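Local coordinates for DUF3256 domain-containing protein (Porphyromonas gingivalis W83, PDB 2P3P) that is of unknown function, belongs to the DUF3256 family and can bind a magnesium ion, at residues 11-16 / 40-45; 29-34 / 49-54; 59-64 / 68-73. All coordinates share one frame; numbering follows the deposited sequence. Where two conformers were deposited one is given.

Contact 1 of 3, residues 11-16 / 40-45; sequences ELERCF and GHLSGF
Glu13 of helix 11-18 reaches across to the loop 40-45 and carries nearly all of the helix side of this contact. Its CB lies against the end of Leu42, 4.0 Å from Leu42 CD1. CG stands anti to the backbone N (chi1 164°), and the chain stays extended from there. This carries the carboxylate out to the loop backbone. At the tip, Glu13 OE1 accepts a hydrogen bond from Leu42 N at 2.9 Å. The N-H meets the oxygen from above the carboxylate plane, 48° out of it. Water 1 donates to Glu13 OE1 and, at 2.7 Å, to Leu42 O. The main-chain N and O of Leu42 are thus both tied to one carboxylate oxygen, the O through the water. Water 2 lies between the other oxygen, OE2, and Gly40 O. The Leu42 side chain also touches Leu63 of strand 58-64. Gly40, with positive phi, is the first residue beyond helix 29-39. A buried helix glutamate thus binds the main chain of the loop that joins helix 29-39 to strand 47-52, an outermost strand of the seven-stranded antiparallel sheet.

Contact 2 of 3, residues 29-34 / 49-54; sequences MEERND and ASLESS
Helix segment 29-34 faces the end of strand 47-52 and the turn after it, with Glu31 and Ser53 nearest at 7.5 Å between their CA atoms. Side chains therefore have to bridge the gap, and Glu31 does most of it. CG of Glu31 is anti to its own carbonyl carbon (chi1 -72°), and the chain runs straight on to the carboxylate. The aliphatic part passes Leu51, whose CD2 branch touches Glu31 CB at 3.7 Å. The two side chains meet at a slant. Leu51 also touches Val27, in the loop leading into the helix.

Beyond this apolar patch the carboxylate divides its work between two serines. Ser53 OG donates to Glu31 OE1 at 2.9 Å. Ser54 N donates to Glu31 OE2 at 2.8 Å, with an almost straight angle of 176° at the hydrogen. Both oxygens use the syn lone pair, the one on the side of the other oxygen. Ser54 OG is also near, 3.3 Å from Glu31 OE2, but that bond is weak and not settled. Two neighbouring residues of the turn thus hold both oxygens of one carboxylate.

Partners just outside extend the network. Thr28 N is bonded to Glu31 OE1, and Leu55 N to Ser53 OG. The glutamate therefore links the residue just before its own helix to the turn that follows the strand. Three donors, Ser53 OG, Ser54 N and Thr28 N, converge on the carboxylate of this partly exposed residue, which would be expected to favour its charged form and to limit its rotation.

Contact 3 of 3, residues 59-64 / 68-73; sequences VTFLLN and IRIQTS
Ile70 lies alongside Phe61, both pointing the same way, and its CD1 meets Phe61 CE1 at 3.7 Å. The other branch, CG2, presses on Val59 CG1 at 3.4 Å, closer than carbons usually pack. With Ile70 CG1 beside the backbone N (chi1 -49°), CG2 falls anti to that N and faces Val59. Farther along the same face, Leu63 CD2 touches Ile68 CG2 at 4.0 Å.

The axes of the strand segments 59-64 and 68-72 approach to 4.7 Å and run antiparallel, at 175°. Phe61 with Ile70 and Leu63 with Ile68 are non-hydrogen-bonded pairs. The hydrogen-bonded pairs are Thr60 with Gln71 and Leu62 with Arg69. In the second, Leu62 N donates to Arg69 O at 2.7 Å and Arg69 N to Leu62 O at 3.0 Å. Water 3 donates to Arg69 O and is also hydrogen-bonded to Thr60 OG1. The guanidinium of Arg69 turns away to salt bridges with Glu77 and Glu161.

This is a beta hairpin of the seven-stranded antiparallel sheet. Strands 47-52 and 77-84 flank it, while Phe16 of helix 11-18 and Leu35 of helix 29-39 cover the face with Phe61 and Leu63.

Overall arrangement
Contact 3 joins two neighbouring strands of the seven-stranded sheet through their backbones, with a buried apolar face. Contacts 1 and 2 are smaller and lie farther from the chain's centre. Contacts 1 and 3 are partly buried, contact 3 with more buried residues, and contact 2 is at the surface. In contacts 1 and 2 a glutamate from a helix accepts bonds from a non-helical segment, with waters in contact 1 and serine hydroxyls in contact 2. Helix 29-39 serves both: contact 2 uses its first turns, and the loop of contact 1 follows its end. Phe16 packs on Ile68, joining contacts 1 and 3. Strands 47-52 and 58-64 are sheet neighbours, joining contacts 2 and 3.

Contact 1 of 3, residues 11-16 / 40-45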
loop_
_atom_site.group_PDB
_atom_site.type_symbol
_atom_site.label_atom_id
_atom_site.label_comp_id
_atom_site.label_asym_id
_atom_site.label_seq_id
_atom_site.Cartn_x
_atom_site.Cartn_y
_atom_site.Cartn_z
ATOM N N GLU A 11 -2.737 -17.787 -9.141
ATOM C CA GLU A 11 -3.987 -17.075 -8.948
ATOM C C GLU A 11 -3.858 -15.560 -9.173
ATOM O O GLU A 11 -4.768 -14.942 -9.754
ATOM C CB GLU A 11 -4.535 -17.372 -7.558
ATOM C CG GLU A 11 -5.883 -16.802 -7.337
ATOM C CD GLU A 11 -6.512 -17.261 -6.079
ATOM O OE1 GLU A 11 -5.781 -17.590 -5.093
ATOM O OE2 GLU A 11 -7.747 -17.274 -6.050
ATOM N N LEU A 12 -2.729 -14.973 -8.772
ATOM C CA LEU A 12 -2.554 -13.524 -8.924
ATOM C C LEU A 12 -2.508 -13.186 -10.410
ATOM O O LEU A 12 -3.159 -12.221 -10.845
ATOM C CB LEU A 12 -1.307 -13.012 -8.204
ATOM C CG LEU A 12 -1.065 -11.504 -8.357
ATOM C CD1 LEU A 12 -2.239 -10.749 -7.722
ATOM C CD2 LEU A 12 0.294 -11.124 -7.712
ATOM N N GLU A 13 -1.752 -13.984 -11.171
ATOM C CA GLU A 13 -1.683 -13.836 -12.643
ATOM C C GLU A 13 -3.068 -13.906 -13.301
ATOM O O GLU A 13 -3.431 -13.055 -14.122
ATOM C CB GLU A 13 -0.768 -14.874 -13.251
ATOM C CG GLU A 13 -0.952 -15.041 -14.757
ATOM C CD GLU A 13 0.123 -15.831 -15.462
ATOM O OE1 GLU A 13 1.048 -16.366 -14.831
ATOM O OE2 GLU A 13 0.036 -15.927 -16.719
ATOM N N ARG A 14 -3.857 -14.906 -12.902
ATOM C CA ARG A 14 -5.233 -15.041 -13.397
ATOM C C ARG A 14 -6.054 -13.789 -13.138
ATOM O O ARG A 14 -6.709 -13.261 -14.029
ATOM C CB ARG A 14 -5.925 -16.226 -12.737
ATOM C CG ARG A 14 -5.216 -17.553 -12.964
ATOM C CD ARG A 14 -6.208 -18.701 -13.015
ATOM N NE ARG A 14 -6.816 -18.984 -11.715
ATOM C CZ ARG A 14 -6.223 -19.653 -10.722
ATOM N NH1 ARG A 14 -4.974 -20.106 -10.851
ATOM N NH2 ARG A 14 -6.881 -19.854 -9.580
ATOM N N CYS A 15 -6.014 -13.311 -11.903
ATOM C CA CYS A 15 -6.801 -12.125 -11.498
ATOM C C CYS A 15 -6.355 -10.873 -12.227
ATOM O O CYS A 15 -7.192 -10.075 -12.678
ATOM C CB CYS A 15 -6.715 -11.943 -9.978
ATOM S SG CYS A 15 -7.468 -13.254 -9.049
ATOM N N PHE A 16 -5.041 -10.706 -12.346
ATOM C CA PHE A 16 -4.465 -9.575 -13.067
ATOM C C PHE A 16 -4.889 -9.539 -14.525
ATOM O O PHE A 16 -5.226 -8.471 -15.091
ATOM C CB PHE A 16 -2.942 -9.634 -13.011
ATOM C CG PHE A 16 -2.279 -8.422 -13.550
ATOM C CD1 PHE A 16 -2.483 -7.200 -12.966
ATOM C CD2 PHE A 16 -1.371 -8.513 -14.610
ATOM C CE1 PHE A 16 -1.835 -6.065 -13.426
ATOM C CE2 PHE A 16 -0.712 -7.381 -15.062
ATOM C CZ PHE A 16 -0.960 -6.158 -14.483
ATOM N N GLY A 40 5.006 -13.957 -20.533
ATOM C CA GLY A 40 4.712 -15.388 -20.328
ATOM C C GLY A 40 4.232 -15.523 -18.893
ATOM O O GLY A 40 3.976 -14.530 -18.251
ATOM N N HIS A 41 4.146 -16.744 -18.382
ATOM C CA HIS A 41 3.638 -16.942 -17.033
ATOM C C HIS A 41 4.517 -16.246 -15.973
ATOM O O HIS A 41 5.751 -16.170 -16.081
ATOM C CB HIS A 41 3.398 -18.439 -16.747
ATOM C CG HIS A 41 2.202 -18.996 -17.468
ATOM N ND1 HIS A 41 2.183 -20.250 -18.043
ATOM C CD2 HIS A 41 0.978 -18.460 -17.703
ATOM C CE1 HIS A 41 0.996 -20.472 -18.584
ATOM N NE2 HIS A 41 0.249 -19.399 -18.396
ATOM N N LEU A 42 3.843 -15.668 -14.986
ATOM C CA LEU A 42 4.527 -15.090 -13.821
ATOM C C LEU A 42 5.086 -16.170 -12.898
ATOM O O LEU A 42 4.391 -17.109 -12.544
ATOM C CB LEU A 42 3.558 -14.220 -13.035
ATOM C CG LEU A 42 2.757 -13.195 -13.859
ATOM C CD1 LEU A 42 2.152 -12.122 -12.935
ATOM C CD2 LEU A 42 3.589 -12.598 -14.979
ATOM N N SER A 43 6.348 -16.000 -12.509
ATOM C CA SER A 43 7.065 -17.005 -11.721
ATOM C C SER A 43 7.665 -16.372 -10.483
ATOM O O SER A 43 7.363 -15.228 -10.139
ATOM C CB SER A 43 8.185 -17.619 -12.546
ATOM O OG SER A 43 9.231 -16.664 -12.753
ATOM N N GLY A 44 8.579 -17.090 -9.827
ATOM C CA GLY A 44 9.295 -16.527 -8.693
ATOM C C GLY A 44 10.367 -15.510 -9.044
ATOM O O GLY A 44 10.934 -14.856 -8.144
ATOM N N PHE A 45 10.645 -15.391 -10.352
ATOM C CA PHE A 45 11.617 -14.466 -10.900
ATOM C C PHE A 45 10.819 -13.278 -11.389
ATOM O O PHE A 45 10.075 -13.343 -12.401
ATOM C CB PHE A 45 12.422 -15.101 -12.004
ATOM C CG PHE A 45 13.237 -16.268 -11.540
ATOM C CD1 PHE A 45 14.379 -16.060 -10.826
ATOM C CD2 PHE A 45 12.810 -17.565 -11.780
ATOM C CE1 PHE A 45 15.136 -17.100 -10.430
ATOM C CE2 PHE A 45 13.549 -18.637 -11.335
ATOM C CZ PHE A 45 14.708 -18.406 -10.637
HETATM O O HOH W 1 1.732 -17.170 -12.380
HETATM O O HOH W 2 1.216 -13.862 -18.487
#

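Contact 2 of 3, residues 29-34 / 49-54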
loop_
_atom_site.group_PDB
_atom_site.type_symbol
_atom_site.label_atom_id
_atom_site.label_comp_id
_atom_site.label_asym_id
_atom_site.label_seq_id
_atom_site.Cartn_x
_atom_site.Cartn_y
_atom_site.Cartn_z
HETATM N N MSE A 29 -6.795 -2.526 -21.511
HETATM C CA MSE A 29 -6.909 -3.984 -21.348
HETATM C C MSE A 29 -5.936 -4.679 -22.313
HETATM O O MSE A 29 -5.220 -5.621 -21.954
HETATM C CB MSE A 29 -8.350 -4.432 -21.619
HETATM C CG MSE A 29 -8.556 -5.932 -21.623
HETATM SE SE MSE A 29 -8.224 -6.657 -19.830
HETATM C CE MSE A 29 -10.021 -6.652 -19.134
ATOM N N GLU A 30 -5.913 -4.174 -23.530
ATOM C CA GLU A 30 -5.053 -4.697 -24.576
ATOM C C GLU A 30 -3.557 -4.509 -24.284
ATOM O O GLU A 30 -2.795 -5.429 -24.485
ATOM C CB GLU A 30 -5.456 -4.094 -25.932
ATOM C CG GLU A 30 -6.923 -4.346 -26.278
ATOM C CD GLU A 30 -7.826 -3.127 -26.055
ATOM O OE1 GLU A 30 -7.717 -2.456 -24.983
ATOM O OE2 GLU A 30 -8.639 -2.863 -26.972
ATOM N N GLU A 31 -3.142 -3.336 -23.813
ATOM C CA GLU A 31 -1.778 -3.153 -23.337
ATOM C C GLU A 31 -1.417 -4.158 -22.219
ATOM O O GLU A 31 -0.342 -4.756 -22.215
ATOM C CB GLU A 31 -1.569 -1.706 -22.839
ATOM C CG GLU A 31 -1.510 -0.682 -23.982
ATOM C CD GLU A 31 -1.520 0.731 -23.486
ATOM O OE1 GLU A 31 -2.022 0.976 -22.373
ATOM O OE2 GLU A 31 -0.988 1.594 -24.185
ATOM N N ARG A 32 -2.302 -4.297 -21.236
ATOM C CA ARG A 32 -2.096 -5.249 -20.152
ATOM C C ARG A 32 -1.966 -6.699 -20.624
ATOM O O ARG A 32 -1.020 -7.416 -20.242
ATOM C CB ARG A 32 -3.231 -5.151 -19.139
ATOM C CG ARG A 32 -3.078 -6.092 -17.954
ATOM C CD ARG A 32 -3.684 -5.586 -16.639
ATOM N NE ARG A 32 -4.916 -4.814 -16.821
ATOM C CZ ARG A 32 -6.147 -5.305 -16.906
ATOM N NH1 ARG A 32 -6.380 -6.621 -16.846
ATOM N NH2 ARG A 32 -7.161 -4.454 -17.084
ATOM N N ASN A 33 -2.900 -7.138 -21.448
ATOM C CA ASN A 33 -2.876 -8.525 -21.866
ATOM C C ASN A 33 -1.745 -8.765 -22.886
ATOM O O ASN A 33 -1.197 -9.860 -22.939
ATOM C CB ASN A 33 -4.276 -9.022 -22.271
ATOM C CG ASN A 33 -4.995 -9.729 -21.105
ATOM O OD1 ASN A 33 -5.419 -9.087 -20.125
ATOM N ND2 ASN A 33 -5.054 -11.061 -21.178
ATOM N N ASP A 34 -1.325 -7.726 -23.614
ATOM C CA ASP A 34 -0.125 -7.822 -24.489
ATOM C C ASP A 34 1.186 -7.844 -23.636
ATOM O O ASP A 34 2.089 -8.623 -23.913
ATOM C CB ASP A 34 -0.090 -6.726 -25.595
ATOM C CG ASP A 34 -1.214 -6.874 -26.681
ATOM O OD1 ASP A 34 -1.832 -7.955 -26.862
ATOM O OD2 ASP A 34 -1.487 -5.882 -27.396
ATOM N N ALA A 49 9.066 -4.719 -16.719
ATOM C CA ALA A 49 8.585 -4.200 -17.979
ATOM C C ALA A 49 8.198 -2.729 -17.808
ATOM O O ALA A 49 7.947 -2.225 -16.675
ATOM C CB ALA A 49 7.411 -5.024 -18.480
ATOM N N SER A 50 8.226 -2.015 -18.912
ATOM C CA SER A 50 7.826 -0.616 -18.890
ATOM C C SER A 50 7.112 -0.294 -20.204
ATOM O O SER A 50 7.393 -0.891 -21.236
ATOM C CB SER A 50 9.030 0.301 -18.626
ATOM O OG SER A 50 9.949 0.281 -19.685
ATOM N N LEU A 51 6.150 0.613 -20.129
ATOM C CA LEU A 51 5.283 0.936 -21.254
ATOM C C LEU A 51 4.927 2.404 -21.182
ATOM O O LEU A 51 4.793 2.972 -20.092
ATOM C CB LEU A 51 4.001 0.081 -21.182
ATOM C CG LEU A 51 2.874 0.142 -22.215
ATOM C CD1 LEU A 51 3.235 -0.529 -23.571
ATOM C CD2 LEU A 51 1.695 -0.546 -21.588
ATOM N N GLU A 52 4.823 3.040 -22.347
ATOM C CA GLU A 52 4.247 4.375 -22.445
ATOM C C GLU A 52 2.814 4.125 -22.866
ATOM O O GLU A 52 2.554 3.723 -23.999
ATOM C CB GLU A 52 4.984 5.248 -23.464
ATOM C CG GLU A 52 6.429 5.582 -23.073
ATOM C CD GLU A 52 7.164 6.379 -24.141
ATOM O OE1 GLU A 52 8.184 5.875 -24.656
ATOM O OE2 GLU A 52 6.732 7.507 -24.472
ATOM N N SER A 53 1.886 4.312 -21.943
ATOM C CA SER A 53 0.500 3.947 -22.209
ATOM C C SER A 53 -0.184 4.919 -23.181
ATOM O O SER A 53 -0.007 6.139 -23.110
ATOM C CB SER A 53 -0.305 3.788 -20.928
ATOM O OG SER A 53 -1.688 3.572 -21.235
ATOM N N SER A 54 -0.975 4.354 -24.089
ATOM C CA SER A 54 -1.814 5.148 -24.980
ATOM C C SER A 54 -2.727 6.053 -24.177
ATOM O O SER A 54 -3.282 7.005 -24.714
ATOM C CB SER A 54 -2.669 4.246 -25.861
ATOM O OG SER A 54 -3.574 3.475 -25.081
#

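Contact 3 of 3, residues 59-64 / 68-73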
loop_
_atom_site.group_PDB
_atom_site.type_symbol
_atom_site.label_atom_id
_atom_site.label_comp_id
_atom_site.label_asym_id
_atom_site.label_seq_id
_atom_site.Cartn_x
_atom_site.Cartn_y
_atom_site.Cartn_z
ATOM N N VAL A 59 4.376 3.730 -17.360
ATOM C CA VAL A 59 4.068 2.776 -16.316
ATOM C C VAL A 59 5.174 1.732 -16.302
ATOM O O VAL A 59 5.550 1.244 -17.359
ATOM C CB VAL A 59 2.677 2.122 -16.597
ATOM C CG1 VAL A 59 2.241 1.251 -15.425
ATOM C CG2 VAL A 59 1.617 3.201 -16.895
ATOM N N THR A 60 5.736 1.436 -15.120
ATOM C CA THR A 60 6.635 0.302 -14.963
ATOM C C THR A 60 5.963 -0.803 -14.161
ATOM O O THR A 60 5.231 -0.541 -13.189
ATOM C CB THR A 60 7.932 0.723 -14.286
ATOM O OG1 THR A 60 7.645 1.154 -12.955
ATOM C CG2 THR A 60 8.562 1.875 -15.059
ATOM N N PHE A 61 6.257 -2.040 -14.523
ATOM C CA PHE A 61 5.688 -3.201 -13.869
ATOM C C PHE A 61 6.788 -4.099 -13.325
ATOM O O PHE A 61 7.790 -4.314 -14.009
ATOM C CB PHE A 61 4.872 -4.019 -14.878
ATOM C CG PHE A 61 3.657 -3.325 -15.419
ATOM C CD1 PHE A 61 2.433 -3.465 -14.792
ATOM C CD2 PHE A 61 3.739 -2.524 -16.533
ATOM C CE1 PHE A 61 1.310 -2.830 -15.298
ATOM C CE2 PHE A 61 2.612 -1.896 -17.033
ATOM C CZ PHE A 61 1.411 -2.050 -16.387
ATOM N N LEU A 62 6.608 -4.573 -12.090
ATOM C CA LEU A 62 7.285 -5.736 -11.578
ATOM C C LEU A 62 6.233 -6.830 -11.451
ATOM O O LEU A 62 5.296 -6.681 -10.694
ATOM C CB LEU A 62 7.922 -5.473 -10.214
ATOM C CG LEU A 62 9.036 -4.422 -10.210
ATOM C CD1 LEU A 62 9.571 -4.284 -8.793
ATOM C CD2 LEU A 62 10.141 -4.777 -11.188
ATOM N N LEU A 63 6.400 -7.892 -12.238
ATOM C CA LEU A 63 5.447 -8.997 -12.334
ATOM C C LEU A 63 6.057 -10.262 -11.722
ATOM O O LEU A 63 6.981 -10.822 -12.269
ATOM C CB LEU A 63 5.050 -9.256 -13.793
ATOM C CG LEU A 63 4.444 -8.063 -14.550
ATOM C CD1 LEU A 63 4.309 -8.432 -16.030
ATOM C CD2 LEU A 63 3.087 -7.626 -14.006
ATOM N N ASN A 64 5.508 -10.684 -10.589
ATOM C CA ASN A 64 5.935 -11.890 -9.904
ATOM C C ASN A 64 4.675 -12.740 -9.587
ATOM O O ASN A 64 3.581 -12.217 -9.462
ATOM C CB ASN A 64 6.739 -11.467 -8.644
ATOM C CG ASN A 64 7.280 -12.642 -7.843
ATOM O OD1 ASN A 64 6.515 -13.436 -7.281
ATOM N ND2 ASN A 64 8.608 -12.734 -7.753
ATOM N N ILE A 68 2.528 -8.054 -7.672
ATOM C CA ILE A 68 2.718 -7.141 -8.783
ATOM C C ILE A 68 2.897 -5.729 -8.188
ATOM O O ILE A 68 2.093 -5.295 -7.357
ATOM C CB ILE A 68 1.496 -7.180 -9.734
ATOM C CG1 ILE A 68 1.454 -8.558 -10.432
ATOM C CG2 ILE A 68 1.497 -5.977 -10.687
ATOM C CD1 ILE A 68 0.208 -8.835 -11.137
ATOM N N ARG A 69 3.943 -5.030 -8.638
ATOM C CA ARG A 69 4.224 -3.676 -8.173
ATOM C C ARG A 69 4.332 -2.814 -9.400
ATOM O O ARG A 69 5.153 -3.091 -10.301
ATOM C CB ARG A 69 5.508 -3.627 -7.329
ATOM C CG ARG A 69 5.788 -2.229 -6.694
ATOM C CD ARG A 69 7.133 -2.170 -5.962
ATOM N NE ARG A 69 7.351 -3.099 -4.851
ATOM C CZ ARG A 69 6.918 -2.940 -3.609
ATOM N NH1 ARG A 69 6.102 -1.937 -3.249
ATOM N NH2 ARG A 69 7.236 -3.857 -2.717
ATOM N N ILE A 70 3.458 -1.825 -9.460
ATOM C CA ILE A 70 3.367 -0.897 -10.561
ATOM C C ILE A 70 3.715 0.547 -10.115
ATOM O O ILE A 70 3.230 1.026 -9.080
ATOM C CB ILE A 70 1.944 -0.945 -11.112
ATOM C CG1 ILE A 70 1.511 -2.404 -11.347
ATOM C CG2 ILE A 70 1.854 -0.208 -12.378
ATOM C CD1 ILE A 70 0.111 -2.530 -11.858
ATOM N N GLN A 71 4.553 1.235 -10.879
ATOM C CA GLN A 71 4.798 2.635 -10.657
ATOM C C GLN A 71 4.158 3.421 -11.783
ATOM O O GLN A 71 4.349 3.093 -12.955
ATOM C CB GLN A 71 6.294 2.962 -10.627
ATOM C CG GLN A 71 7.085 2.100 -9.588
ATOM C CD GLN A 71 6.673 2.304 -8.117
ATOM O OE1 GLN A 71 6.847 1.391 -7.288
ATOM N NE2 GLN A 71 6.130 3.468 -7.792
ATOM N N THR A 72 3.394 4.445 -11.416
ATOM C CA THR A 72 2.722 5.309 -12.383
ATOM C C THR A 72 3.079 6.753 -12.126
ATOM O O THR A 72 3.502 7.127 -11.013
ATOM C CB THR A 72 1.187 5.234 -12.264
ATOM O OG1 THR A 72 0.737 5.921 -11.076
ATOM C CG2 THR A 72 0.697 3.804 -12.294
ATOM N N SER A 73 2.827 7.589 -13.124
ATOM C CA SER A 73 3.013 9.032 -12.977
ATOM C C SER A 73 1.752 9.732 -12.462
ATOM O O SER A 73 1.752 10.937 -12.251
ATOM C CB SER A 73 3.433 9.651 -14.318
ATOM O OG SER A 73 2.555 9.294 -15.378
HETATM O O HOH W 3 7.246 -1.332 -10.931
#